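Local coordinates for malonyl acyl carrier protein transacylase (Streptococcus pneumoniae, PDB 3IM8) that probably transfers the malonyl group from malonyl-CoA to holo acyl carrier protein, which supplies malonyl units for fatty acid synthesis, at residues Q57-Q62 against Y118-A123; A113-Y118 against Q208-T213; A125-M130 against S195-T200; V217-F222 against D239-L244; V227-A232 against T245-E250. All coordinates share one frame; numbering follows the deposited sequence.

Contact 1 of 5, residues Q57-Q62 against Y118-A123; sequences QTRYTQ and YMEEAA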
# COMPACT_ATOMS: atom_id res chain seq x y z
N GLN A 57 -12.75 8.25 -3.22
CA GLN A 57 -12.70 7.81 -4.64
C GLN A 57 -11.27 7.56 -5.15
O GLN A 57 -10.49 8.49 -5.31
CB GLN A 57 -13.40 8.81 -5.58
CG GLN A 57 -14.91 8.93 -5.32
CD GLN A 57 -15.54 10.09 -6.13
OE1 GLN A 57 -15.09 10.37 -7.26
NE2 GLN A 57 -16.58 10.79 -5.53
N THR A 58 -11.01 6.30 -5.49
CA THR A 58 -9.69 5.78 -5.84
C THR A 58 -8.77 6.74 -6.62
O THR A 58 -7.58 6.90 -6.25
CB THR A 58 -9.81 4.36 -6.52
OG1 THR A 58 -10.68 3.54 -5.73
CG2 THR A 58 -8.44 3.67 -6.62
N ARG A 59 -9.27 7.40 -7.65
CA ARG A 59 -8.43 8.29 -8.45
C ARG A 59 -7.92 9.51 -7.64
O ARG A 59 -6.90 10.09 -8.01
CB ARG A 59 -9.14 8.76 -9.75
CG ARG A 59 -10.25 9.83 -9.49
CD ARG A 59 -10.32 10.87 -10.58
NE ARG A 59 -10.52 10.35 -11.94
CZ ARG A 59 -11.47 9.47 -12.29
NH1 ARG A 59 -12.32 8.97 -11.39
NH2 ARG A 59 -11.54 9.09 -13.56
N TYR A 60 -8.63 9.89 -6.57
CA TYR A 60 -8.15 10.96 -5.66
C TYR A 60 -7.49 10.39 -4.39
O TYR A 60 -6.57 10.98 -3.85
CB TYR A 60 -9.28 11.92 -5.26
CG TYR A 60 -10.02 12.47 -6.44
CD1 TYR A 60 -9.37 13.28 -7.37
CD2 TYR A 60 -11.36 12.15 -6.66
CE1 TYR A 60 -10.03 13.78 -8.45
CE2 TYR A 60 -12.03 12.65 -7.75
CZ TYR A 60 -11.36 13.45 -8.64
OH TYR A 60 -12.01 13.93 -9.76
N THR A 61 -7.97 9.26 -3.90
CA THR A 61 -7.33 8.65 -2.75
C THR A 61 -5.84 8.41 -2.96
O THR A 61 -5.01 8.64 -2.04
CB THR A 61 -7.95 7.29 -2.46
OG1 THR A 61 -9.38 7.44 -2.47
CG2 THR A 61 -7.50 6.79 -1.10
N GLN A 62 -5.50 7.89 -4.14
CA GLN A 62 -4.11 7.47 -4.36
C GLN A 62 -3.13 8.64 -4.27
O GLN A 62 -2.19 8.58 -3.49
CB GLN A 62 -3.95 6.61 -5.62
CG GLN A 62 -4.73 5.26 -5.48
CD GLN A 62 -4.29 4.20 -6.49
OE1 GLN A 62 -3.26 4.33 -7.16
NE2 GLN A 62 -5.09 3.15 -6.62
N TYR A 118 -7.09 4.08 -13.57
CA TYR A 118 -7.12 2.78 -14.29
C TYR A 118 -7.68 1.69 -13.42
O TYR A 118 -8.40 0.84 -13.92
CB TYR A 118 -5.75 2.33 -14.77
CG TYR A 118 -5.01 3.30 -15.69
CD1 TYR A 118 -3.62 3.39 -15.65
CD2 TYR A 118 -5.70 4.15 -16.59
CE1 TYR A 118 -2.91 4.28 -16.46
CE2 TYR A 118 -5.01 5.05 -17.44
CZ TYR A 118 -3.61 5.10 -17.36
OH TYR A 118 -2.88 5.93 -18.14
N MET A 119 -7.32 1.68 -12.13
CA MET A 119 -7.79 0.65 -11.17
C MET A 119 -9.29 0.76 -10.92
O MET A 119 -9.99 -0.25 -10.90
CB MET A 119 -7.00 0.72 -9.85
CG MET A 119 -5.56 0.24 -10.02
SD MET A 119 -4.47 0.22 -8.57
CE MET A 119 -5.24 -0.98 -7.51
N GLU A 120 -9.76 1.99 -10.72
CA GLU A 120 -11.18 2.32 -10.48
C GLU A 120 -12.07 1.91 -11.66
O GLU A 120 -13.11 1.28 -11.46
CB GLU A 120 -11.32 3.84 -10.18
CG GLU A 120 -12.76 4.37 -9.84
CD GLU A 120 -12.76 5.78 -9.07
OE1 GLU A 120 -11.95 6.72 -9.38
OE2 GLU A 120 -13.62 5.91 -8.15
N GLU A 121 -11.67 2.25 -12.88
CA GLU A 121 -12.46 1.89 -14.07
C GLU A 121 -12.45 0.38 -14.31
O GLU A 121 -13.45 -0.19 -14.67
CB GLU A 121 -11.98 2.66 -15.32
CG GLU A 121 -10.69 2.16 -15.96
CD GLU A 121 -10.05 3.13 -17.00
OE1 GLU A 121 -9.98 2.74 -18.20
OE2 GLU A 121 -9.58 4.24 -16.61
N ALA A 122 -11.31 -0.26 -14.12
CA ALA A 122 -11.20 -1.66 -14.43
C ALA A 122 -11.88 -2.50 -13.34
O ALA A 122 -12.39 -3.57 -13.62
CB ALA A 122 -9.74 -2.06 -14.60
N ALA A 123 -11.90 -2.00 -12.10
CA ALA A 123 -12.48 -2.75 -11.01
C ALA A 123 -13.19 -1.81 -10.03
O ALA A 123 -12.55 -1.38 -9.05
CB ALA A 123 -11.38 -3.59 -10.30
O HOH W 1 -13.13 4.19 -5.24
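E120 meets T58 and R59 in a mainly polar contact between two helix ends. The first turn of helix 58-78 lies against the last turns of helix 105-122. The two segments run nearly antiparallel, at 154°, with axes 9.4 Å apart. E120 is stretched out, its chain swung away from its own backbone N (chi1 -177°). This carries its carboxylate across to the start of the other helix, where Q57 is the N-cap residue. There E120 OE1 has two partners in R59. The backbone R59 N gives it a hydrogen bond of 3.3 Å, arriving from above the carboxylate plane. R59 NH1 makes a salt bridge to the same E120 OE1 at 3.0 Å. The arginine chain folds back: CG sits between the backbone N and the carbonyl carbon (chi1 74°), and two further bends bring the guanidinium round. T58 packs directly on the stem of the glutamate, its CB 4.0 Å from E120 CB. A water lies 2.6 Å from T58 OG1 and gives a weak bond to E120 OE2. Deeper in, Q62 NE2 donates weakly to M119 SD over 3.6 Å. That amide has stronger partners in Q11 and R115. A carboxylate set beside a helix N-terminus and an arginine is probably stabilised in its charged form.

Contact 2 of 5, residues A113-Y118 against Q208-T213; sequences AKRGAY and QKLAET. With ACT (acetate ion), chain B.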
# COMPACT_ATOMS: atom_id res chain seq x y z
N ALA A 113 -2.21 9.29 -9.82
CA ALA A 113 -3.52 9.77 -10.29
C ALA A 113 -4.01 8.94 -11.46
O ALA A 113 -5.19 8.63 -11.51
CB ALA A 113 -3.47 11.21 -10.69
N LYS A 114 -3.10 8.56 -12.36
CA LYS A 114 -3.42 7.70 -13.49
C LYS A 114 -3.68 6.27 -13.05
O LYS A 114 -4.73 5.70 -13.42
CB LYS A 114 -2.32 7.78 -14.54
CG LYS A 114 -2.51 8.97 -15.50
CD LYS A 114 -1.24 9.16 -16.34
CE LYS A 114 -1.36 10.24 -17.44
NZ LYS A 114 -2.32 9.79 -18.52
N ARG A 115 -2.78 5.72 -12.21
CA ARG A 115 -2.93 4.39 -11.61
C ARG A 115 -4.30 4.25 -10.96
O ARG A 115 -4.97 3.22 -11.15
CB ARG A 115 -1.85 4.09 -10.55
CG ARG A 115 -1.94 2.73 -9.96
CD ARG A 115 -0.81 2.46 -8.95
NE ARG A 115 -0.81 1.12 -8.31
CZ ARG A 115 -1.39 0.81 -7.14
NH1 ARG A 115 -2.15 1.69 -6.49
NH2 ARG A 115 -1.25 -0.41 -6.65
N GLY A 116 -4.66 5.24 -10.14
CA GLY A 116 -5.99 5.23 -9.43
C GLY A 116 -7.17 5.13 -10.40
O GLY A 116 -8.05 4.25 -10.26
N ALA A 117 -7.17 6.03 -11.38
CA ALA A 117 -8.12 6.03 -12.49
C ALA A 117 -8.21 4.66 -13.12
O ALA A 117 -9.31 4.11 -13.13
CB ALA A 117 -7.77 7.13 -13.54
N TYR A 118 -7.09 4.08 -13.57
CA TYR A 118 -7.12 2.78 -14.29
C TYR A 118 -7.68 1.69 -13.42
O TYR A 118 -8.40 0.84 -13.92
CB TYR A 118 -5.75 2.33 -14.77
CG TYR A 118 -5.01 3.30 -15.69
CD1 TYR A 118 -3.62 3.39 -15.65
CD2 TYR A 118 -5.70 4.15 -16.59
CE1 TYR A 118 -2.91 4.28 -16.46
CE2 TYR A 118 -5.01 5.05 -17.44
CZ TYR A 118 -3.61 5.10 -17.36
OH TYR A 118 -2.88 5.93 -18.14
N GLN A 208 -2.24 -3.07 -18.18
CA GLN A 208 -1.85 -2.74 -19.58
C GLN A 208 -1.75 -1.28 -19.79
O GLN A 208 -0.82 -0.80 -20.45
CB GLN A 208 -2.85 -3.31 -20.59
CG GLN A 208 -2.67 -4.79 -20.90
CD GLN A 208 -1.49 -5.04 -21.85
OE1 GLN A 208 -0.32 -5.08 -21.41
NE2 GLN A 208 -1.78 -5.21 -23.16
N LYS A 209 -2.73 -0.56 -19.26
CA LYS A 209 -2.73 0.88 -19.37
C LYS A 209 -1.57 1.43 -18.52
O LYS A 209 -0.93 2.40 -18.90
CB LYS A 209 -4.07 1.45 -18.90
CG LYS A 209 -5.25 1.41 -19.95
CD LYS A 209 -6.40 2.37 -19.54
CE LYS A 209 -7.66 2.28 -20.44
NZ LYS A 209 -7.40 2.72 -21.89
N LEU A 210 -1.29 0.77 -17.39
CA LEU A 210 -0.35 1.33 -16.43
C LEU A 210 1.02 1.10 -17.04
O LEU A 210 1.87 1.95 -16.94
CB LEU A 210 -0.47 0.68 -15.05
CG LEU A 210 0.50 1.07 -13.89
CD1 LEU A 210 0.31 2.50 -13.46
CD2 LEU A 210 0.24 0.20 -12.72
N ALA A 211 1.18 -0.03 -17.74
CA ALA A 211 2.48 -0.35 -18.38
C ALA A 211 2.87 0.68 -19.46
O ALA A 211 4.04 1.11 -19.54
CB ALA A 211 2.50 -1.79 -18.91
N GLU A 212 1.87 1.14 -20.23
CA GLU A 212 2.08 2.20 -21.20
C GLU A 212 2.49 3.46 -20.47
O GLU A 212 3.37 4.19 -20.93
CB GLU A 212 0.81 2.54 -22.04
CG GLU A 212 0.04 1.41 -22.70
CD GLU A 212 -1.27 1.93 -23.39
OE1 GLU A 212 -2.43 1.59 -22.95
OE2 GLU A 212 -1.13 2.70 -24.35
N THR A 213 1.83 3.77 -19.35
CA THR A 213 2.10 5.02 -18.64
C THR A 213 3.49 4.94 -18.04
O THR A 213 4.22 5.91 -18.07
CB THR A 213 1.08 5.32 -17.50
OG1 THR A 213 -0.22 5.47 -18.07
CG2 THR A 213 1.44 6.64 -16.79
C ACT B . -4.60 -0.62 -3.59
O ACT B . -4.28 -1.83 -3.92
OXT ACT B . -4.03 0.46 -4.17
CH3 ACT B . -5.65 -0.64 -2.50
O HOH W 2 -2.18 4.28 -20.65
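Y118 and K209 meet in an antiparallel helix pair, formed by helices 105-122 and 204-215. The two segments lie at 164°, with axes 9.8 Å apart. K209 stands on the face of the Y118 ring. Its CB is 3.6 Å from the ring centroid and 4° off the normal, a CH-pi contact. K209 CD passes Y118 CD2 at 3.5 Å. The other face of the ring carries K114 O from the preceding turn. T213 OG1 comes to the ring edge, in its plane, and is hydrogen-bonded to Y118 OH at 2.7 Å. A water also touches Y118 OH and donates to K209 O at 2.9 Å. Face and edge contacts together fix how the ring is turned. T213 CG2 touches K114 CD at 3.7 Å, and L210 CD1 packs on R115 CB at 4.0 Å. R115 is extended from CG to NE and reaches the predicted active-site S90. R115 NH1 bonds Q62 OE1, and NH2 bonds S90 OG and Q247 OE1. R115 NH1 also donates to OXT of an acetate, probably from the crystallisation liquor, at 3.2 Å. This is consistent with the acyltransferase pocket of the FabD family, where an arginine grips the malonyl carboxylate.

Contact 3 of 5, residues A125-M130 against S195-T200; sequences ADSGKM and SGPFHT. With ACT (acetate ion), chain B.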
# COMPACT_ATOMS: atom_id res chain seq x y z
N ALA A 125 -15.30 0.02 -6.94
CA ALA A 125 -15.20 -0.26 -5.48
C ALA A 125 -16.22 -1.25 -4.93
O ALA A 125 -15.95 -1.96 -3.94
CB ALA A 125 -15.25 1.04 -4.67
N ASP A 126 -17.38 -1.31 -5.58
CA ASP A 126 -18.41 -2.24 -5.14
C ASP A 126 -18.44 -3.55 -5.93
O ASP A 126 -19.20 -4.43 -5.57
CB ASP A 126 -19.81 -1.56 -5.18
CG ASP A 126 -20.90 -2.33 -4.36
OD1 ASP A 126 -22.03 -2.41 -4.88
OD2 ASP A 126 -20.63 -2.86 -3.24
N SER A 127 -17.62 -3.70 -6.99
CA SER A 127 -17.65 -4.93 -7.84
C SER A 127 -16.87 -6.11 -7.18
O SER A 127 -16.18 -5.90 -6.17
CB SER A 127 -17.14 -4.61 -9.26
OG SER A 127 -15.77 -4.25 -9.21
N GLY A 128 -16.97 -7.33 -7.72
CA GLY A 128 -16.33 -8.52 -7.12
C GLY A 128 -16.41 -8.74 -5.59
O GLY A 128 -17.30 -8.24 -4.94
N LYS A 129 -15.50 -9.51 -5.01
CA LYS A 129 -15.63 -9.81 -3.58
C LYS A 129 -14.22 -9.97 -2.98
O LYS A 129 -13.28 -10.22 -3.72
CB LYS A 129 -16.53 -11.05 -3.36
CG LYS A 129 -16.88 -11.36 -1.86
CD LYS A 129 -18.18 -12.15 -1.58
CE LYS A 129 -18.22 -12.50 -0.05
NZ LYS A 129 -19.52 -12.92 0.59
N MET A 130 -14.10 -9.79 -1.65
CA MET A 130 -12.86 -9.87 -0.87
C MET A 130 -13.18 -10.45 0.51
O MET A 130 -14.09 -9.96 1.20
CB MET A 130 -12.22 -8.46 -0.71
CG MET A 130 -11.51 -7.97 -1.99
SD MET A 130 -10.96 -6.27 -1.89
CE MET A 130 -9.76 -6.57 -0.57
N SER A 195 -12.73 -2.11 -1.65
CA SER A 195 -12.31 -1.76 -3.02
C SER A 195 -12.70 -2.86 -4.00
O SER A 195 -13.21 -3.95 -3.58
CB SER A 195 -10.78 -1.55 -3.09
OG SER A 195 -10.09 -2.74 -2.72
N GLY A 196 -12.48 -2.60 -5.29
CA GLY A 196 -12.59 -3.65 -6.27
C GLY A 196 -11.65 -4.81 -5.95
O GLY A 196 -10.77 -4.69 -5.06
N PRO A 197 -11.78 -5.96 -6.66
CA PRO A 197 -10.89 -7.08 -6.34
C PRO A 197 -9.46 -6.85 -6.92
O PRO A 197 -9.08 -7.52 -7.83
CB PRO A 197 -11.61 -8.28 -6.98
CG PRO A 197 -12.37 -7.71 -8.18
CD PRO A 197 -12.56 -6.20 -7.91
N PHE A 198 -8.72 -5.88 -6.35
CA PHE A 198 -7.37 -5.50 -6.73
C PHE A 198 -6.41 -6.67 -6.43
O PHE A 198 -6.67 -7.48 -5.52
CB PHE A 198 -6.93 -4.27 -5.92
CG PHE A 198 -7.71 -3.00 -6.20
CD1 PHE A 198 -7.62 -1.93 -5.33
CD2 PHE A 198 -8.47 -2.85 -7.35
CE1 PHE A 198 -8.28 -0.71 -5.59
CE2 PHE A 198 -9.15 -1.65 -7.63
CZ PHE A 198 -9.05 -0.58 -6.73
N HIS A 199 -5.30 -6.75 -7.17
CA HIS A 199 -4.23 -7.77 -6.94
C HIS A 199 -4.68 -9.20 -7.34
O HIS A 199 -4.22 -10.20 -6.77
CB HIS A 199 -3.60 -7.67 -5.54
CG HIS A 199 -3.29 -6.27 -5.10
ND1 HIS A 199 -2.22 -5.55 -5.60
CD2 HIS A 199 -3.92 -5.44 -4.24
CE1 HIS A 199 -2.21 -4.34 -5.07
NE2 HIS A 199 -3.23 -4.25 -4.23
N THR A 200 -5.54 -9.25 -8.38
CA THR A 200 -5.98 -10.47 -9.09
C THR A 200 -5.92 -10.19 -10.63
O THR A 200 -5.82 -9.02 -11.05
CB THR A 200 -7.43 -10.88 -8.67
OG1 THR A 200 -8.41 -10.03 -9.31
CG2 THR A 200 -7.62 -10.85 -7.13
C ACT B . -4.60 -0.62 -3.59
O ACT B . -4.28 -1.83 -3.92
OXT ACT B . -4.03 0.46 -4.17
CH3 ACT B . -5.65 -0.64 -2.50
O HOH W 3 -13.72 -6.63 -4.13
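M130 lies against S195 and G196, and P197 against S127 and G128, where segment 125-130 meets the loop 195-200. M130 has CG beside its backbone N (chi1 -76°), runs straight through CG and bends at the sulfur. Its thioether thus lies on the backbone of S195 and G196: M130 SD is 3.5 Å from G196 O and 3.6 Å from S195 O. S195 OG lies between its own backbone N and carbonyl carbon (chi1 60°), which brings it to the same sulfur. P197 is the centre of an inverse gamma turn, in which F198 N bonds to G196 O at 2.7 Å. The P197 ring fits against S127 and G128. P197 CG is 4.2 Å from G128 CA, a residue with positive phi and no side chain in the way. P197 CD lies 4.0 Å from S127 OG, a hydroxyl that is hydrogen-bonded to P124 O. A water ties the two backbones, donating to S195 O at 2.8 Å and to S127 O at 3.3 Å. Further on, the predicted active-site H199 gives an NE2 bond of 2.7 Å to acetate O. M130 also packs on V166 and A168 of strand 164-169, and its backbone pairs with L192. A123 touches P197. The contact lies between the end of helix 105-122 and strand 129-134, in the mixed sheet of the ferredoxin-like subdomain.

Contact 4 of 5, residues V217-F222 against D239-L244; sequences VSFSDF and DIAQLL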
# COMPACT_ATOMS: atom_id res chain seq x y z
N VAL A 217 7.83 6.88 -17.71
CA VAL A 217 8.39 7.36 -16.47
C VAL A 217 9.83 6.91 -16.43
O VAL A 217 10.15 5.74 -16.65
CB VAL A 217 7.66 6.81 -15.21
CG1 VAL A 217 8.37 7.27 -13.91
CG2 VAL A 217 6.15 7.15 -15.21
N SER A 218 10.68 7.85 -16.06
CA SER A 218 12.08 7.65 -16.07
C SER A 218 12.50 7.48 -14.62
O SER A 218 12.41 8.42 -13.83
CB SER A 218 12.71 8.90 -16.72
OG SER A 218 14.02 9.12 -16.24
N PHE A 219 12.95 6.27 -14.27
CA PHE A 219 13.34 6.02 -12.88
C PHE A 219 14.84 6.31 -12.70
O PHE A 219 15.57 6.30 -13.71
CB PHE A 219 12.92 4.60 -12.46
CG PHE A 219 11.42 4.39 -12.46
CD1 PHE A 219 10.79 3.81 -13.54
CD2 PHE A 219 10.64 4.82 -11.39
CE1 PHE A 219 9.42 3.62 -13.55
CE2 PHE A 219 9.26 4.64 -11.39
CZ PHE A 219 8.65 4.05 -12.48
N SER A 220 15.27 6.63 -11.46
CA SER A 220 16.68 6.92 -11.07
C SER A 220 17.25 5.79 -10.26
O SER A 220 16.55 4.81 -9.96
CB SER A 220 16.79 8.18 -10.20
OG SER A 220 16.57 9.39 -10.91
N ASP A 221 18.52 5.94 -9.87
CA ASP A 221 19.19 4.98 -8.99
C ASP A 221 18.52 4.97 -7.60
O ASP A 221 18.14 6.04 -7.09
CB ASP A 221 20.66 5.43 -8.81
CG ASP A 221 21.57 4.99 -9.97
OD1 ASP A 221 22.75 5.45 -10.02
OD2 ASP A 221 21.12 4.16 -10.79
N PHE A 222 18.40 3.79 -6.98
CA PHE A 222 17.95 3.66 -5.58
C PHE A 222 18.97 4.27 -4.61
O PHE A 222 20.14 3.94 -4.69
CB PHE A 222 17.71 2.19 -5.19
CG PHE A 222 16.39 1.60 -5.72
CD1 PHE A 222 16.37 0.78 -6.84
CD2 PHE A 222 15.16 1.89 -5.09
CE1 PHE A 222 15.17 0.23 -7.32
CE2 PHE A 222 13.95 1.34 -5.55
CZ PHE A 222 13.94 0.52 -6.66
N ASP A 239 14.06 -3.23 -13.25
CA ASP A 239 12.82 -4.01 -13.13
C ASP A 239 11.62 -3.22 -12.66
O ASP A 239 10.52 -3.72 -12.75
CB ASP A 239 12.94 -5.15 -12.11
CG ASP A 239 13.94 -6.24 -12.52
OD1 ASP A 239 14.07 -6.54 -13.72
OD2 ASP A 239 14.58 -6.79 -11.61
N ILE A 240 11.83 -2.05 -12.06
CA ILE A 240 10.68 -1.27 -11.50
C ILE A 240 9.36 -1.32 -12.34
O ILE A 240 8.32 -1.70 -11.82
CB ILE A 240 11.09 0.19 -11.19
CG1 ILE A 240 12.28 0.24 -10.22
CG2 ILE A 240 9.90 1.05 -10.66
CD1 ILE A 240 13.07 1.52 -10.33
N ALA A 241 9.37 -0.90 -13.61
CA ALA A 241 8.11 -0.75 -14.36
C ALA A 241 7.42 -2.07 -14.60
O ALA A 241 6.18 -2.17 -14.51
CB ALA A 241 8.37 -0.12 -15.62
N GLN A 242 8.22 -3.10 -14.90
CA GLN A 242 7.73 -4.46 -15.09
C GLN A 242 7.04 -4.92 -13.80
O GLN A 242 6.00 -5.57 -13.83
CB GLN A 242 8.88 -5.43 -15.42
CG GLN A 242 8.48 -6.68 -16.21
CD GLN A 242 8.33 -8.00 -15.39
OE1 GLN A 242 8.86 -8.15 -14.27
NE2 GLN A 242 7.62 -8.99 -15.99
N LEU A 243 7.66 -4.58 -12.66
CA LEU A 243 7.14 -5.02 -11.37
C LEU A 243 5.88 -4.23 -10.97
O LEU A 243 4.94 -4.79 -10.42
CB LEU A 243 8.25 -4.95 -10.30
CG LEU A 243 9.34 -6.03 -10.37
CD1 LEU A 243 10.59 -5.74 -9.48
CD2 LEU A 243 8.82 -7.43 -10.05
N LEU A 244 5.85 -2.92 -11.25
CA LEU A 244 4.69 -2.11 -10.93
C LEU A 244 3.51 -2.49 -11.83
O LEU A 244 2.35 -2.51 -11.41
CB LEU A 244 5.02 -0.64 -11.03
CG LEU A 244 6.00 -0.20 -9.95
CD1 LEU A 244 6.43 1.17 -10.28
CD2 LEU A 244 5.42 -0.30 -8.52
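I240 is wedged between F219 and F222, at the first turn of helix 240-247. Its two branches serve the two rings. The methyl CG2 points away from the I240 backbone N (chi1 -57°, measured to CG1) and stands over the middle of the F219 ring. I240 CG2 is 3.6 Å from the F219 ring centroid and 9° off the normal, a CH-pi contact. The longer branch runs out beside the base of that ring, with I240 CD1 3.7 Å from F219 CB. The end of F222 comes from the opposite direction to meet the same branch: its CE1 is 3.9 Å from I240 CD1. Next in sequence, A241 offers its CB to F219 CE1 at 4.4 Å, a looser touch. One turn after I240, L244 reaches the far end of the same ring, its CD1 4.3 Å from F219 CZ. The ring face turned from I240 is taken by V217 CG1, 3.5 Å above the plane, so F219 is clamped on two sides. L214 of helix 204-215 touches F219, A241 and L244, and L97 of helix 92-99 touches F222 and L244. The chemistry is wholly apolar. The loop 217-222 is fastened to the helix by shape and by burial of hydrocarbon, without directional bonds across the contact.

Contact 5 of 5, residues V227-A232 against T245-E250; sequences VGNTEA and TRQVKE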
# COMPACT_ATOMS: atom_id res chain seq x y z
N VAL A 227 11.96 -3.11 -0.61
CA VAL A 227 11.44 -4.48 -0.72
C VAL A 227 10.08 -4.44 -1.44
O VAL A 227 9.11 -3.88 -0.92
CB VAL A 227 11.35 -5.14 0.67
CG1 VAL A 227 10.85 -6.56 0.56
CG2 VAL A 227 12.74 -5.13 1.35
N GLY A 228 10.02 -5.00 -2.65
CA GLY A 228 8.79 -4.91 -3.43
C GLY A 228 7.68 -5.85 -3.02
O GLY A 228 7.92 -6.95 -2.53
N ASN A 229 6.45 -5.42 -3.23
CA ASN A 229 5.25 -6.17 -2.87
C ASN A 229 5.12 -7.52 -3.59
O ASN A 229 4.71 -8.55 -3.01
CB ASN A 229 4.01 -5.32 -3.21
CG ASN A 229 3.74 -4.19 -2.20
OD1 ASN A 229 4.36 -4.09 -1.09
ND2 ASN A 229 2.80 -3.37 -2.55
N THR A 230 5.48 -7.49 -4.87
CA THR A 230 5.18 -8.60 -5.79
C THR A 230 6.12 -9.78 -5.52
O THR A 230 5.64 -10.92 -5.23
CB THR A 230 5.21 -8.13 -7.27
OG1 THR A 230 4.38 -6.98 -7.42
CG2 THR A 230 4.77 -9.23 -8.19
N GLU A 231 7.43 -9.49 -5.52
CA GLU A 231 8.43 -10.54 -5.39
C GLU A 231 8.91 -10.73 -3.96
O GLU A 231 9.61 -11.69 -3.67
CB GLU A 231 9.64 -10.24 -6.26
CG GLU A 231 9.33 -10.11 -7.76
CD GLU A 231 9.21 -11.45 -8.49
OE1 GLU A 231 8.23 -12.22 -8.31
OE2 GLU A 231 10.12 -11.72 -9.30
N ALA A 232 8.49 -9.84 -3.05
CA ALA A 232 8.99 -9.80 -1.67
C ALA A 232 10.52 -9.88 -1.72
O ALA A 232 11.12 -10.73 -1.08
CB ALA A 232 8.40 -10.91 -0.85
N THR A 245 3.83 -2.82 -13.08
CA THR A 245 2.88 -3.39 -13.99
C THR A 245 2.19 -4.61 -13.42
O THR A 245 0.98 -4.66 -13.42
CB THR A 245 3.52 -3.68 -15.32
OG1 THR A 245 3.79 -2.43 -15.95
CG2 THR A 245 2.59 -4.53 -16.21
N ARG A 246 2.95 -5.58 -12.90
CA ARG A 246 2.37 -6.81 -12.30
C ARG A 246 1.73 -6.58 -10.93
O ARG A 246 0.76 -7.26 -10.57
CB ARG A 246 3.39 -7.93 -12.24
CG ARG A 246 3.84 -8.38 -13.66
CD ARG A 246 4.53 -9.73 -13.63
NE ARG A 246 5.79 -9.66 -12.92
CZ ARG A 246 6.13 -10.39 -11.86
NH1 ARG A 246 5.30 -11.26 -11.31
NH2 ARG A 246 7.32 -10.24 -11.33
N GLN A 247 2.28 -5.64 -10.16
CA GLN A 247 1.81 -5.40 -8.80
C GLN A 247 0.28 -5.26 -8.68
O GLN A 247 -0.29 -5.78 -7.72
CB GLN A 247 2.50 -4.18 -8.17
CG GLN A 247 2.19 -3.95 -6.72
CD GLN A 247 1.95 -2.44 -6.44
OE1 GLN A 247 1.29 -1.74 -7.23
NE2 GLN A 247 2.49 -1.95 -5.33
N VAL A 248 -0.35 -4.57 -9.64
CA VAL A 248 -1.82 -4.29 -9.60
C VAL A 248 -2.68 -5.56 -9.82
O VAL A 248 -3.83 -5.65 -9.39
CB VAL A 248 -2.26 -3.03 -10.50
CG1 VAL A 248 -1.59 -1.74 -10.04
CG2 VAL A 248 -1.97 -3.25 -11.98
N LYS A 249 -2.06 -6.57 -10.43
CA LYS A 249 -2.78 -7.80 -10.76
C LYS A 249 -2.21 -9.04 -10.08
O LYS A 249 -2.64 -10.14 -10.38
CB LYS A 249 -2.83 -7.98 -12.31
CG LYS A 249 -1.44 -8.30 -12.92
CD LYS A 249 -1.47 -8.56 -14.43
CE LYS A 249 -0.13 -8.16 -15.00
NZ LYS A 249 0.05 -8.80 -16.30
N GLU A 250 -1.22 -8.90 -9.19
CA GLU A 250 -0.64 -10.05 -8.44
C GLU A 250 -0.69 -9.85 -6.90
O GLU A 250 -0.85 -8.71 -6.43
CB GLU A 250 0.78 -10.33 -8.93
CG GLU A 250 0.78 -10.86 -10.35
CD GLU A 250 2.14 -11.26 -10.85
OE1 GLU A 250 3.00 -11.71 -10.07
OE2 GLU A 250 2.33 -11.14 -12.07
O HOH W 4 1.91 -7.36 -6.06
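N229 and Q247 meet beside the predicted nucleophile S90, at the wall of the active-site pocket. Their amide planes lie 22° apart. Q247 is held from several sides: NE2 bonds to S90 O, OE1 receives R115 NH2, and its backbone O accepts from H199 ND1. T230 points into the opposite segment and splits its branches. T230 OG1 lies against the backbone of Q247, 3.3 Å from its CA, and has a water at 2.8 Å. T230 CG2 sits over the face of the R246 guanidinium, 3.8 Å from R246 NH1, and 3.6 Å from E250 OE1. R246 is the hub of a salt-bridge network with E231 and E250. R246 NH1 makes a salt bridge to E250 OE1 at 2.7 Å. The same nitrogen donates to E250 OE2 at 3.1 Å, on the syn side of the carboxylate and close to the guanidinium plane. E231 comes to the edge of the guanidinium, with its carboxylate turned nearly perpendicular to it. E231 OE1 is 3.7 Å from R246 NH2, a long ion pair.

In the fold
Four of the contacts lie around S90 and H199, both predicted active-site residues. R115 of contact 2 joins two others: its NH1 is 2.9 Å from Q62 OE1 of contact 1, and its NH2 is 2.9 Å from Q247 OE1 of contact 5. H199 of contact 3 reaches contact 5 through ND1, 2.9 Å from Q247 O. R115, H199 and S90 all bond to the acetate, which draws contacts 2 and 3 together. M119 CE of contact 1 packs on F198 CD1 of contact 3 at 3.4 Å. Contact 4 shares helix 240-247 with contact 5. Its L244 side chain is about 9 Å from those of S90 and H199, and L244 O touches L210 CD2 of contact 2.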